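Local coordinates for lipoprotein (Clostridium difficile, PDB 4OTE), which probably binds methionine as the substrate-binding lipoprotein of a membrane transport system, and holds selenomethionine in this crystal, at residues Gly17-Leu20 / Glu21-Pro25; Glu47-Asn51 / Gly52-Ala56; Arg120-Ser124 / Ile125-Thr129; Asn57-His61 / Glu62-Lys66. All blocks are in the same frame, centred on the assembly; numbering follows the deposited sequence.

Contact 1: Gly17-Leu20 / Glu21-Pro25. With ZN (zinc ion), chain G; ZN (zinc ion), chain H.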
loop_
_atom_site.group_PDB
_atom_site.type_symbol
_atom_site.label_atom_id
_atom_site.label_comp_id
_atom_site.label_asym_id
_atom_site.label_seq_id
_atom_site.Cartn_x
_atom_site.Cartn_y
_atom_site.Cartn_z
ATOM N N GLY A 17 4.256 -9.565 4.753
ATOM C CA GLY A 17 4.229 -10.989 5.082
ATOM C C GLY A 17 5.588 -11.645 4.919
ATOM O O GLY A 17 6.089 -12.292 5.839
ATOM N N GLU A 18 6.192 -11.454 3.750
ATOM C CA GLU A 18 7.483 -12.059 3.431
ATOM C C GLU A 18 8.616 -11.427 4.247
ATOM O O GLU A 18 9.568 -12.117 4.604
ATOM C CB GLU A 18 7.745 -11.975 1.917
ATOM C CG GLU A 18 9.146 -12.343 1.433
ATOM C CD GLU A 18 9.622 -13.730 1.845
ATOM O OE1 GLU A 18 8.802 -14.571 2.266
ATOM O OE2 GLU A 18 10.844 -13.986 1.738
ATOM N N LEU A 19 8.500 -10.134 4.559
ATOM C CA LEU A 19 9.454 -9.470 5.454
ATOM C C LEU A 19 9.406 -10.101 6.850
ATOM O O LEU A 19 10.442 -10.473 7.402
ATOM C CB LEU A 19 9.179 -7.968 5.535
ATOM C CG LEU A 19 9.948 -7.162 6.590
ATOM C CD1 LEU A 19 11.455 -7.317 6.419
ATOM C CD2 LEU A 19 9.550 -5.692 6.545
ATOM N N LEU A 20 8.203 -10.232 7.406
ATOM C CA LEU A 20 8.027 -10.878 8.707
ATOM C C LEU A 20 8.580 -12.308 8.718
ATOM O O LEU A 20 9.241 -12.704 9.678
ATOM C CB LEU A 20 6.552 -10.883 9.122
ATOM C CG LEU A 20 5.963 -9.542 9.570
ATOM C CD1 LEU A 20 4.443 -9.590 9.560
ATOM C CD2 LEU A 20 6.482 -9.140 10.940
ATOM N N GLU A 21 8.321 -13.069 7.653
ATOM C CA GLU A 21 8.790 -14.455 7.560
ATOM C C GLU A 21 10.310 -14.524 7.648
ATOM O O GLU A 21 10.856 -15.376 8.347
ATOM C CB GLU A 21 8.334 -15.122 6.253
ATOM C CG GLU A 21 6.843 -15.430 6.154
ATOM C CD GLU A 21 6.383 -16.587 7.027
ATOM O OE1 GLU A 21 7.217 -17.197 7.728
ATOM O OE2 GLU A 21 5.170 -16.902 7.005
ATOM N N GLU A 22 10.987 -13.623 6.942
ATOM C CA GLU A 22 12.449 -13.590 6.949
ATOM C C GLU A 22 13.026 -13.029 8.251
ATOM O O GLU A 22 14.211 -13.181 8.505
ATOM C CB GLU A 22 12.974 -12.799 5.748
ATOM C CG GLU A 22 12.681 -13.452 4.405
ATOM C CD GLU A 22 13.453 -14.743 4.182
ATOM O OE1 GLU A 22 14.461 -14.973 4.877
ATOM O OE2 GLU A 22 13.065 -15.537 3.298
ATOM N N LEU A 23 12.188 -12.392 9.066
ATOM C CA LEU A 23 12.600 -11.878 10.376
ATOM C C LEU A 23 12.306 -12.838 11.536
ATOM O O LEU A 23 12.614 -12.519 12.686
ATOM C CB LEU A 23 11.925 -10.528 10.647
ATOM C CG LEU A 23 12.452 -9.357 9.826
ATOM C CD1 LEU A 23 11.515 -8.164 9.942
ATOM C CD2 LEU A 23 13.863 -8.978 10.258
ATOM N N LYS A 24 11.719 -13.998 11.241
ATOM C CA LYS A 24 11.415 -15.015 12.266
ATOM C C LYS A 24 12.602 -15.364 13.158
ATOM O O LYS A 24 12.473 -15.348 14.375
ATOM C CB LYS A 24 10.922 -16.316 11.631
ATOM C CG LYS A 24 9.425 -16.502 11.593
ATOM C CD LYS A 24 9.132 -17.881 11.035
ATOM C CE LYS A 24 7.656 -18.097 10.809
ATOM N NZ LYS A 24 7.438 -19.380 10.086
ATOM N N PRO A 25 13.753 -15.710 12.552
ATOM C CA PRO A 25 14.920 -16.071 13.360
ATOM C C PRO A 25 15.351 -14.962 14.318
ATOM O O PRO A 25 15.784 -15.246 15.434
ATOM C CB PRO A 25 16.020 -16.318 12.318
ATOM C CG PRO A 25 15.310 -16.530 11.027
ATOM C CD PRO A 25 14.073 -15.691 11.112
HETATM ZN ZN ZN G . 11.259 -15.896 2.425
HETATM ZN ZN ZN H . 4.744 -18.645 7.949
#
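Two partners grip Glu18 OE2: the zinc ion of chain G, 2.1 Å away, and Lys232 of helix 223-233, which donates a hydrogen bond to it. One helical turn on, Glu22 OE2 reaches the same zinc at 2.0 Å, and one further atom from beyond the two segments completes the modelled site. The two carboxylates are turned 67° against each other. Both chains bend at chi2, but Glu18 has CG anti to its own N (chi1 170°) while Glu22 has CG anti to its carbonyl carbon (chi1 -66°), which lets the oxygens converge to 3.1 Å between Glu18 OE2 and Glu22 OE2. Behind them, Glu22 N donates to Glu18 O at 3.1 Å, the ordinary i to i+4 helical bond. Glu21 leads off elsewhere: its OE2 binds the zinc of chain H at 2.0 Å, and its OE1 forms a salt bridge with Lys24 NZ (3.2 Å), the hydrogen bond within it weak. On the buried side Leu19 CD1 meets Leu23 CD1 at 3.6 Å, beside Leu228 and Leu220. Two carboxylate oxygens this close would repel if bare; the shared zinc, helped by Lys232, probably offsets that charge and clamps the two carboxylates together across one helical turn.

Contact 2: Glu47-Asn51 / Gly52-Ala56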
loop_
_atom_site.group_PDB
_atom_site.type_symbol
_atom_site.label_atom_id
_atom_site.label_comp_id
_atom_site.label_asym_id
_atom_site.label_seq_id
_atom_site.Cartn_x
_atom_site.Cartn_y
_atom_site.Cartn_z
ATOM N N GLU A 47 -10.212 -5.849 11.262
ATOM C CA GLU A 47 -11.244 -6.573 12.005
ATOM C C GLU A 47 -10.584 -7.549 12.960
ATOM O O GLU A 47 -10.805 -7.500 14.167
ATOM C CB GLU A 47 -12.176 -7.343 11.061
ATOM C CG GLU A 47 -13.250 -6.497 10.395
ATOM C CD GLU A 47 -14.316 -6.000 11.360
ATOM O OE1 GLU A 47 -14.528 -6.643 12.415
ATOM O OE2 GLU A 47 -14.947 -4.963 11.059
ATOM N N ALA A 48 -9.750 -8.419 12.402
ATOM C CA ALA A 48 -9.039 -9.424 13.181
ATOM C C ALA A 48 -8.254 -8.788 14.320
ATOM O O ALA A 48 -8.264 -9.294 15.444
ATOM C CB ALA A 48 -8.114 -10.225 12.279
ATOM N N LEU A 49 -7.585 -7.674 14.033
ATOM C CA LEU A 49 -6.821 -6.965 15.055
ATOM C C LEU A 49 -7.726 -6.458 16.185
ATOM O O LEU A 49 -7.410 -6.616 17.365
ATOM C CB LEU A 49 -6.044 -5.798 14.435
ATOM C CG LEU A 49 -5.223 -4.930 15.390
ATOM C CD1 LEU A 49 -4.213 -5.777 16.149
ATOM C CD2 LEU A 49 -4.526 -3.800 14.642
ATOM N N ASN A 50 -8.850 -5.854 15.820
ATOM C CA ASN A 50 -9.764 -5.300 16.809
ATOM C C ASN A 50 -10.500 -6.395 17.587
ATOM O O ASN A 50 -10.780 -6.234 18.773
ATOM C CB ASN A 50 -10.759 -4.360 16.138
ATOM C CG ASN A 50 -11.443 -3.433 17.126
ATOM O OD1 ASN A 50 -10.790 -2.667 17.840
ATOM N ND2 ASN A 50 -12.765 -3.484 17.160
ATOM N N ASN A 51 -10.795 -7.505 16.910
ATOM C CA ASN A 51 -11.403 -8.684 17.536
ATOM C C ASN A 51 -10.514 -9.321 18.595
ATOM O O ASN A 51 -11.016 -9.918 19.536
ATOM C CB ASN A 51 -11.715 -9.766 16.486
ATOM C CG ASN A 51 -12.771 -9.341 15.480
ATOM O OD1 ASN A 51 -13.020 -10.050 14.505
ATOM N ND2 ASN A 51 -13.391 -8.183 15.699
ATOM N N GLY A 52 -9.199 -9.220 18.421
ATOM C CA GLY A 52 -8.244 -9.859 19.324
ATOM C C GLY A 52 -7.633 -11.139 18.776
ATOM O O GLY A 52 -6.925 -11.844 19.496
ATOM N N GLU A 53 -7.892 -11.445 17.507
ATOM C CA GLU A 53 -7.379 -12.671 16.895
ATOM C C GLU A 53 -5.871 -12.592 16.642
ATOM O O GLU A 53 -5.173 -13.600 16.712
ATOM C CB GLU A 53 -8.106 -12.962 15.578
ATOM C CG GLU A 53 -7.828 -14.356 15.045
ATOM C CD GLU A 53 -8.446 -14.634 13.686
ATOM O OE1 GLU A 53 -8.973 -13.713 13.033
ATOM O OE2 GLU A 53 -8.387 -15.807 13.262
ATOM N N ILE A 54 -5.385 -11.393 16.335
ATOM C CA ILE A 54 -3.971 -11.165 16.045
ATOM C C ILE A 54 -3.445 -10.052 16.945
ATOM O O ILE A 54 -4.205 -9.181 17.371
ATOM C CB ILE A 54 -3.739 -10.804 14.553
ATOM C CG1 ILE A 54 -4.457 -9.500 14.176
ATOM C CG2 ILE A 54 -4.204 -11.945 13.658
ATOM C CD1 ILE A 54 -4.380 -9.144 12.707
ATOM N N ASP A 55 -2.149 -10.093 17.238
ATOM C CA ASP A 55 -1.505 -9.087 18.091
ATOM C C ASP A 55 -1.252 -7.785 17.345
ATOM O O ASP A 55 -1.197 -6.717 17.951
ATOM C CB ASP A 55 -0.177 -9.619 18.622
ATOM C CG ASP A 55 -0.356 -10.813 19.533
ATOM O OD1 ASP A 55 -1.029 -10.665 20.575
ATOM O OD2 ASP A 55 0.173 -11.894 19.212
ATOM N N ALA A 56 -1.082 -7.884 16.032
ATOM C CA ALA A 56 -0.766 -6.734 15.203
ATOM C C ALA A 56 -1.005 -7.063 13.734
ATOM O O ALA A 56 -1.220 -8.224 13.374
ATOM C CB ALA A 56 0.684 -6.326 15.420
#
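Ile54 folds back against Leu49 and Ala48 just past a Schellman motif, the turn that ends helix 44-51 with Gly52 as its C-prime residue. The isoleucine presents its CG1-CD1 arm to the helix: CG1 lies over the backbone of Leu49, 3.6 Å from Leu49 CA, and CD1 continues to Ala48 CB at 3.9 Å. That arm is placed by a chi1 of 62°, which sets CG1 between the backbone N and the carbonyl carbon, with the rest of the chain extended. Leu49 has CG anti to N (chi1 178°), which carries CD1 to the carbonyls that follow the turn, 3.6 Å from Asp55 O and close to where strand 56-58 starts. Glu53 stretches out along the helix flank, OE1 coming near the methyl of Ala48; its OE2 has a long, weak ion pair with Lys37.

The backbone makes this fold-back possible. Glu53 N donates to Ala48 O at 3.0 Å, while Gly52 N makes weak bonds to both Ala48 O and Leu49 O. Gly52 has a phi of 102°, where a side chain would jam against the preceding carbonyl oxygen. Arg204 NH1 ties the two limbs together by bonding Leu49 O and Ile54 O. Beyond the turn the chain enters the sheet: Asp55 and Ala56 bond to Val8 and Gly10 of strand 6-12, and Ile54 also touches Val8. Asp55, a zinc ligand in a structure of this protein, here hydrogen-bonds through OD2 to Val8 N.

Contact 3: Arg120-Ser124 / Ile125-Thr129; sequences RYLES and IGLLT
Ile125 N meets Tyr121 O at 3.3 Å, the last i to i+4 bond of helix 112-124. That carbonyl also accepts from Ser124 OG at 2.7 Å, so the serine hydroxyl turns back onto the helix end and two donors share one oxygen. The side chain of Ile125 lies alongside Leu122, both pointing the same way, with Ile125 CD1 4.1 Å from Leu122 CD2. Its CG1 arm, between N and the carbonyl carbon at a chi1 of 64°, is thereby brought over Leu122 O.

Gly126 follows with positive phi. Its N bonds Glu123 O at 2.8 Å, approaching from well above the carbonyl plane (59° out of it). Leu127 N then reaches back to Leu122 O at 3.0 Å, nearly in line with the C=O bond, and Leu127 CB packs against the same oxygen. Leu128 folds back against Glu123: its O receives a CA-H...O contact from Glu123 CA, and its CD1 sits 3.8 Å from Glu123 CB. Leu122 and Leu128 touch Phe151 of strand 150-154, while Ile125 and Ser124 touch Tyr189 of strand 187-190, so the helix end packs against both outer strands of the five-stranded sheet.

At Thr129 the chain passes Glu123 OE2, whose hydrogen bond comes from Leu130 N. The other oxygen, Glu123 OE1, takes a salt bridge from Arg120 NH1 at 2.7 Å, and Arg120 NH2 bonds Pro131 O; acid and base together tie the outgoing loop to the helix. Thr129 OG1 pairs with Glu144 N. The paired 6→1 and 5→2 backbone bonds around Gly126 are those of a Schellman motif closing a helix.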
loop_
_atom_site.group_PDB
_atom_site.type_symbol
_atom_site.label_atom_id
_atom_site.label_comp_id
_atom_site.label_asym_id
_atom_site.label_seq_id
_atom_site.Cartn_x
_atom_site.Cartn_y
_atom_site.Cartn_z
ATOM N N ARG A 120 -4.635 13.278 -8.572
ATOM C CA ARG A 120 -3.665 14.335 -8.278
ATOM C C ARG A 120 -2.262 13.998 -8.782
ATOM O O ARG A 120 -1.510 14.902 -9.155
ATOM C CB ARG A 120 -3.635 14.664 -6.784
ATOM C CG ARG A 120 -4.925 15.306 -6.285
ATOM C CD ARG A 120 -4.676 16.616 -5.550
ATOM N NE ARG A 120 -5.923 17.323 -5.240
ATOM C CZ ARG A 120 -6.401 18.384 -5.897
ATOM N NH1 ARG A 120 -5.759 18.911 -6.937
ATOM N NH2 ARG A 120 -7.547 18.932 -5.504
ATOM N N TYR A 121 -1.904 12.713 -8.798
ATOM C CA TYR A 121 -0.643 12.301 -9.416
ATOM C C TYR A 121 -0.676 12.650 -10.904
ATOM O O TYR A 121 0.265 13.245 -11.428
ATOM C CB TYR A 121 -0.371 10.799 -9.243
ATOM C CG TYR A 121 -0.105 10.325 -7.822
ATOM C CD1 TYR A 121 0.647 11.088 -6.926
ATOM C CD2 TYR A 121 -0.572 9.085 -7.390
ATOM C CE1 TYR A 121 0.893 10.644 -5.636
ATOM C CE2 TYR A 121 -0.329 8.632 -6.105
ATOM C CZ TYR A 121 0.405 9.413 -5.229
ATOM O OH TYR A 121 0.648 8.955 -3.945
ATOM N N LEU A 122 -1.772 12.296 -11.571
ATOM C CA LEU A 122 -1.940 12.595 -12.994
ATOM C C LEU A 122 -1.937 14.103 -13.278
ATOM O O LEU A 122 -1.456 14.536 -14.331
ATOM C CB LEU A 122 -3.219 11.951 -13.537
ATOM C CG LEU A 122 -3.231 10.418 -13.555
ATOM C CD1 LEU A 122 -4.602 9.897 -13.961
ATOM C CD2 LEU A 122 -2.157 9.861 -14.477
ATOM N N GLU A 123 -2.465 14.892 -12.342
ATOM C CA GLU A 123 -2.386 16.349 -12.427
ATOM C C GLU A 123 -0.939 16.828 -12.360
ATOM O O GLU A 123 -0.519 17.666 -13.159
ATOM C CB GLU A 123 -3.198 17.006 -11.305
ATOM C CG GLU A 123 -3.122 18.527 -11.280
ATOM C CD GLU A 123 -4.066 19.143 -10.265
ATOM O OE1 GLU A 123 -4.136 18.629 -9.129
ATOM O OE2 GLU A 123 -4.733 20.148 -10.602
ATOM N N SER A 124 -0.177 16.287 -11.413
ATOM C CA SER A 124 1.202 16.733 -11.190
ATOM C C SER A 124 2.130 16.452 -12.378
ATOM O O SER A 124 3.178 17.082 -12.497
ATOM C CB SER A 124 1.773 16.106 -9.913
ATOM O OG SER A 124 2.085 14.739 -10.104
ATOM N N ILE A 125 1.746 15.515 -13.245
ATOM C CA ILE A 125 2.483 15.262 -14.491
ATOM C C ILE A 125 1.841 15.940 -15.712
ATOM O O ILE A 125 2.187 15.628 -16.851
ATOM C CB ILE A 125 2.675 13.748 -14.756
ATOM C CG1 ILE A 125 1.334 13.041 -14.977
ATOM C CG2 ILE A 125 3.438 13.110 -13.606
ATOM C CD1 ILE A 125 1.468 11.572 -15.315
ATOM N N GLY A 126 0.910 16.861 -15.469
ATOM C CA GLY A 126 0.345 17.704 -16.521
ATOM C C GLY A 126 -0.725 17.075 -17.393
ATOM O O GLY A 126 -1.105 17.654 -18.409
ATOM N N LEU A 127 -1.229 15.907 -17.003
ATOM C CA LEU A 127 -2.243 15.204 -17.802
ATOM C C LEU A 127 -3.656 15.768 -17.647
ATOM O O LEU A 127 -4.493 15.568 -18.522
ATOM C CB LEU A 127 -2.241 13.702 -17.489
ATOM C CG LEU A 127 -1.666 12.807 -18.592
ATOM C CD1 LEU A 127 -0.594 11.881 -18.043
ATOM C CD2 LEU A 127 -2.774 12.014 -19.274
ATOM N N LEU A 128 -3.920 16.459 -16.541
ATOM C CA LEU A 128 -5.225 17.081 -16.306
ATOM C C LEU A 128 -5.141 18.142 -15.207
ATOM O O LEU A 128 -4.105 18.293 -14.568
ATOM C CB LEU A 128 -6.276 16.014 -15.959
ATOM C CG LEU A 128 -5.912 14.948 -14.919
ATOM C CD1 LEU A 128 -5.850 15.532 -13.515
ATOM C CD2 LEU A 128 -6.908 13.796 -14.962
ATOM N N THR A 129 -6.228 18.882 -15.001
ATOM C CA THR A 129 -6.287 19.887 -13.938
ATOM C C THR A 129 -7.506 19.666 -13.048
ATOM O O THR A 129 -8.568 19.253 -13.519
ATOM C CB THR A 129 -6.320 21.324 -14.502
ATOM O OG1 THR A 129 -7.503 21.514 -15.286
ATOM C CG2 THR A 129 -5.090 21.595 -15.357
#

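Contact 4: Asn57-His61 / Glu62-Lys66. With MSE (selenomethionine), chain C; ACT (acetate ion), chain S.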
loop_
_atom_site.group_PDB
_atom_site.type_symbol
_atom_site.label_atom_id
_atom_site.label_comp_id
_atom_site.label_asym_id
_atom_site.label_seq_id
_atom_site.Cartn_x
_atom_site.Cartn_y
_atom_site.Cartn_z
ATOM N N ASN A 57 -0.975 -6.044 12.881
ATOM C CA ASN A 57 -0.968 -6.292 11.444
ATOM C C ASN A 57 0.010 -5.385 10.706
ATOM O O ASN A 57 0.399 -4.326 11.211
ATOM C CB ASN A 57 -2.390 -6.261 10.843
ATOM C CG ASN A 57 -3.056 -4.888 10.908
ATOM O OD1 ASN A 57 -2.440 -3.862 10.619
ATOM N ND2 ASN A 57 -4.345 -4.875 11.235
ATOM N N LEU A 58 0.432 -5.838 9.528
ATOM C CA LEU A 58 1.384 -5.112 8.699
ATOM C C LEU A 58 0.899 -5.075 7.251
ATOM O O LEU A 58 1.195 -5.976 6.462
ATOM C CB LEU A 58 2.768 -5.762 8.792
ATOM C CG LEU A 58 3.909 -5.053 8.054
ATOM C CD1 LEU A 58 4.043 -3.606 8.501
ATOM C CD2 LEU A 58 5.219 -5.795 8.257
ATOM N N PHE A 59 0.134 -4.041 6.913
ATOM C CA PHE A 59 -0.393 -3.894 5.547
ATOM C C PHE A 59 -0.753 -2.458 5.142
ATOM O O PHE A 59 -0.849 -2.175 3.949
ATOM C CB PHE A 59 -1.623 -4.799 5.351
ATOM C CG PHE A 59 -2.892 -4.242 5.939
ATOM C CD1 PHE A 59 -3.104 -4.244 7.309
ATOM C CD2 PHE A 59 -3.875 -3.706 5.115
ATOM C CE1 PHE A 59 -4.270 -3.721 7.847
ATOM C CE2 PHE A 59 -5.041 -3.181 5.644
ATOM C CZ PHE A 59 -5.241 -3.190 7.014
ATOM N N GLN A 60 -0.945 -1.563 6.114
ATOM C CA GLN A 60 -1.516 -0.242 5.853
ATOM C C GLN A 60 -0.612 0.913 6.280
ATOM O O GLN A 60 0.357 0.721 7.016
ATOM C CB GLN A 60 -2.849 -0.113 6.592
ATOM C CG GLN A 60 -2.704 0.122 8.088
ATOM C CD GLN A 60 -3.948 -0.264 8.855
ATOM O OE1 GLN A 60 -5.025 0.273 8.603
ATOM N NE2 GLN A 60 -3.809 -1.197 9.798
ATOM N N HIS A 61 -0.961 2.111 5.811
ATOM C CA HIS A 61 -0.373 3.351 6.308
ATOM C C HIS A 61 -1.360 4.044 7.258
ATOM O O HIS A 61 -2.525 3.640 7.371
ATOM C CB HIS A 61 0.082 4.278 5.162
ATOM C CG HIS A 61 -0.908 4.433 4.048
ATOM N ND1 HIS A 61 -2.166 4.960 4.232
ATOM C CD2 HIS A 61 -0.802 4.170 2.721
ATOM C CE1 HIS A 61 -2.805 4.994 3.075
ATOM N NE2 HIS A 61 -1.999 4.520 2.141
ATOM N N GLU A 62 -0.889 5.071 7.956
ATOM C CA GLU A 62 -1.680 5.699 9.015
ATOM C C GLU A 62 -2.960 6.369 8.515
ATOM O O GLU A 62 -3.984 6.295 9.195
ATOM C CB GLU A 62 -0.837 6.693 9.820
ATOM C CG GLU A 62 -1.577 7.291 11.010
ATOM C CD GLU A 62 -0.685 8.109 11.921
ATOM O OE1 GLU A 62 0.433 8.486 11.504
ATOM O OE2 GLU A 62 -1.108 8.379 13.064
ATOM N N PRO A 63 -2.910 7.032 7.339
ATOM C CA PRO A 63 -4.134 7.639 6.801
ATOM C C PRO A 63 -5.262 6.632 6.564
ATOM O O PRO A 63 -6.415 6.923 6.863
ATOM C CB PRO A 63 -3.667 8.252 5.480
ATOM C CG PRO A 63 -2.238 8.584 5.724
ATOM C CD PRO A 63 -1.715 7.479 6.600
ATOM N N TYR A 64 -4.925 5.455 6.046
ATOM C CA TYR A 64 -5.907 4.396 5.842
ATOM C C TYR A 64 -6.473 3.936 7.178
ATOM O O TYR A 64 -7.683 3.772 7.319
ATOM C CB TYR A 64 -5.285 3.203 5.111
ATOM C CG TYR A 64 -6.289 2.131 4.774
ATOM C CD1 TYR A 64 -7.026 2.188 3.593
ATOM C CD2 TYR A 64 -6.517 1.068 5.643
ATOM C CE1 TYR A 64 -7.960 1.207 3.288
ATOM C CE2 TYR A 64 -7.444 0.083 5.344
ATOM C CZ TYR A 64 -8.155 0.153 4.166
ATOM O OH TYR A 64 -9.073 -0.826 3.878
ATOM N N LEU A 65 -5.588 3.735 8.152
ATOM C CA LEU A 65 -5.993 3.328 9.494
ATOM C C LEU A 65 -6.941 4.358 10.116
ATOM O O LEU A 65 -7.989 3.994 10.644
ATOM C CB LEU A 65 -4.763 3.108 10.382
ATOM C CG LEU A 65 -5.018 2.660 11.828
ATOM C CD1 LEU A 65 -3.882 1.772 12.324
ATOM C CD2 LEU A 65 -5.214 3.851 12.767
ATOM N N LYS A 66 -6.580 5.634 10.046
ATOM C CA LYS A 66 -7.430 6.699 10.593
ATOM C C LYS A 66 -8.823 6.683 9.972
ATOM O O LYS A 66 -9.824 6.862 10.668
ATOM C CB LYS A 66 -6.783 8.078 10.415
ATOM C CG LYS A 66 -5.684 8.366 11.425
ATOM C CD LYS A 66 -5.071 9.744 11.229
ATOM C CE LYS A 66 -3.988 10.013 12.265
ATOM N NZ LYS A 66 -3.236 11.274 12.007
HETATM N N MSE C 301 0.892 -1.076 0.308
HETATM C CA MSE C 301 -0.264 -0.138 0.115
HETATM C C MSE C 301 0.266 1.196 -0.282
HETATM O O MSE C 301 1.092 1.780 0.426
HETATM O OXT MSE C 301 -0.135 1.717 -1.325
HETATM C CB MSE C 301 -1.120 0.028 1.370
HETATM C CG MSE C 301 -2.376 0.860 1.097
HETATM SE SE MSE C 301 -3.359 1.217 2.769
HETATM C CE MSE C 301 -4.046 -0.597 3.042
HETATM C C ACT S . -0.870 4.308 -1.452
HETATM O O ACT S . -0.580 3.657 -2.480
HETATM O OXT ACT S . -1.816 4.000 -0.694
HETATM C CH3 ACT S . -0.042 5.501 -1.115
#
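His61 uses both ring nitrogens. ND1 accepts a weak hydrogen bond from Tyr64 N, at 3.3 Å, and so caps the start of helix 62-72 from the N-cap position; NE2 donates to acetate OXT at 2.9 Å, the acetate probably coming from the crystallisation liquor and lying at the ring edge. The ring reaches both partners because chi1 of 45° holds CG between the backbone N and the carbonyl carbon, curling the imidazole over the first turn, where Pro63 CD approaches it obliquely. The carbonyl of His61 is used as well: Leu65 N donates to it in the carbonyl plane, at 3.2 Å.

Gln60 packs against Tyr64 and Leu65 of that turn. Its NE2 gives a hydrogen bond to Asn46 OD1 and a weak one to Asn57 OD1, while Asn57 ND2 also donates to Asn46 OD1, so three amides hold one another. Gln60 OE1 approaches the Tyr64 ring at its edge, 3.4 Å from Tyr64 CD2, and has a hydrogen-bond partner outside the two segments. Tyr64 OH is hydrogen-bonded to Tyr42 O, which anchors the far end of that ring.

Phe59, Gln60, His61 and Tyr64 all meet the ligand. The selenium lies 3.6 Å from His61 NE2, over one face of the imidazole near its rim, and the ligand methyl CE sits 3.8 Å above the centre of the Tyr64 ring. Phe59 CE2 is 3.8 Å from the same methyl. Aromatic walls on a helix-capping turn thus form the side-chain end of the selenomethionine pocket in this NlpA-family binding protein.

Overall arrangement
Contacts 1, 2 and 4 gather round the sheet containing strands 6-12 and 56-58: contact 1 packs on it, contact 2 leads into it and contact 4 supplies strands. Contacts 2 and 4 adjoin, their centres 14 Å apart, with Leu49 CD2 3.6 Å from Asn57 ND2. Contact 1 touches contact 4 through Leu20 CG and Leu58 CD2, 4.0 Å apart, but its nearest atoms stay about 7 Å from contact 2. Contact 4 alone lines the selenomethionine pocket, while contact 1 holds surface zinc. Contact 3 stands apart beside the five-stranded sheet, its centre about 26 Å from that of contact 4 and about 38 Å from that of contact 1.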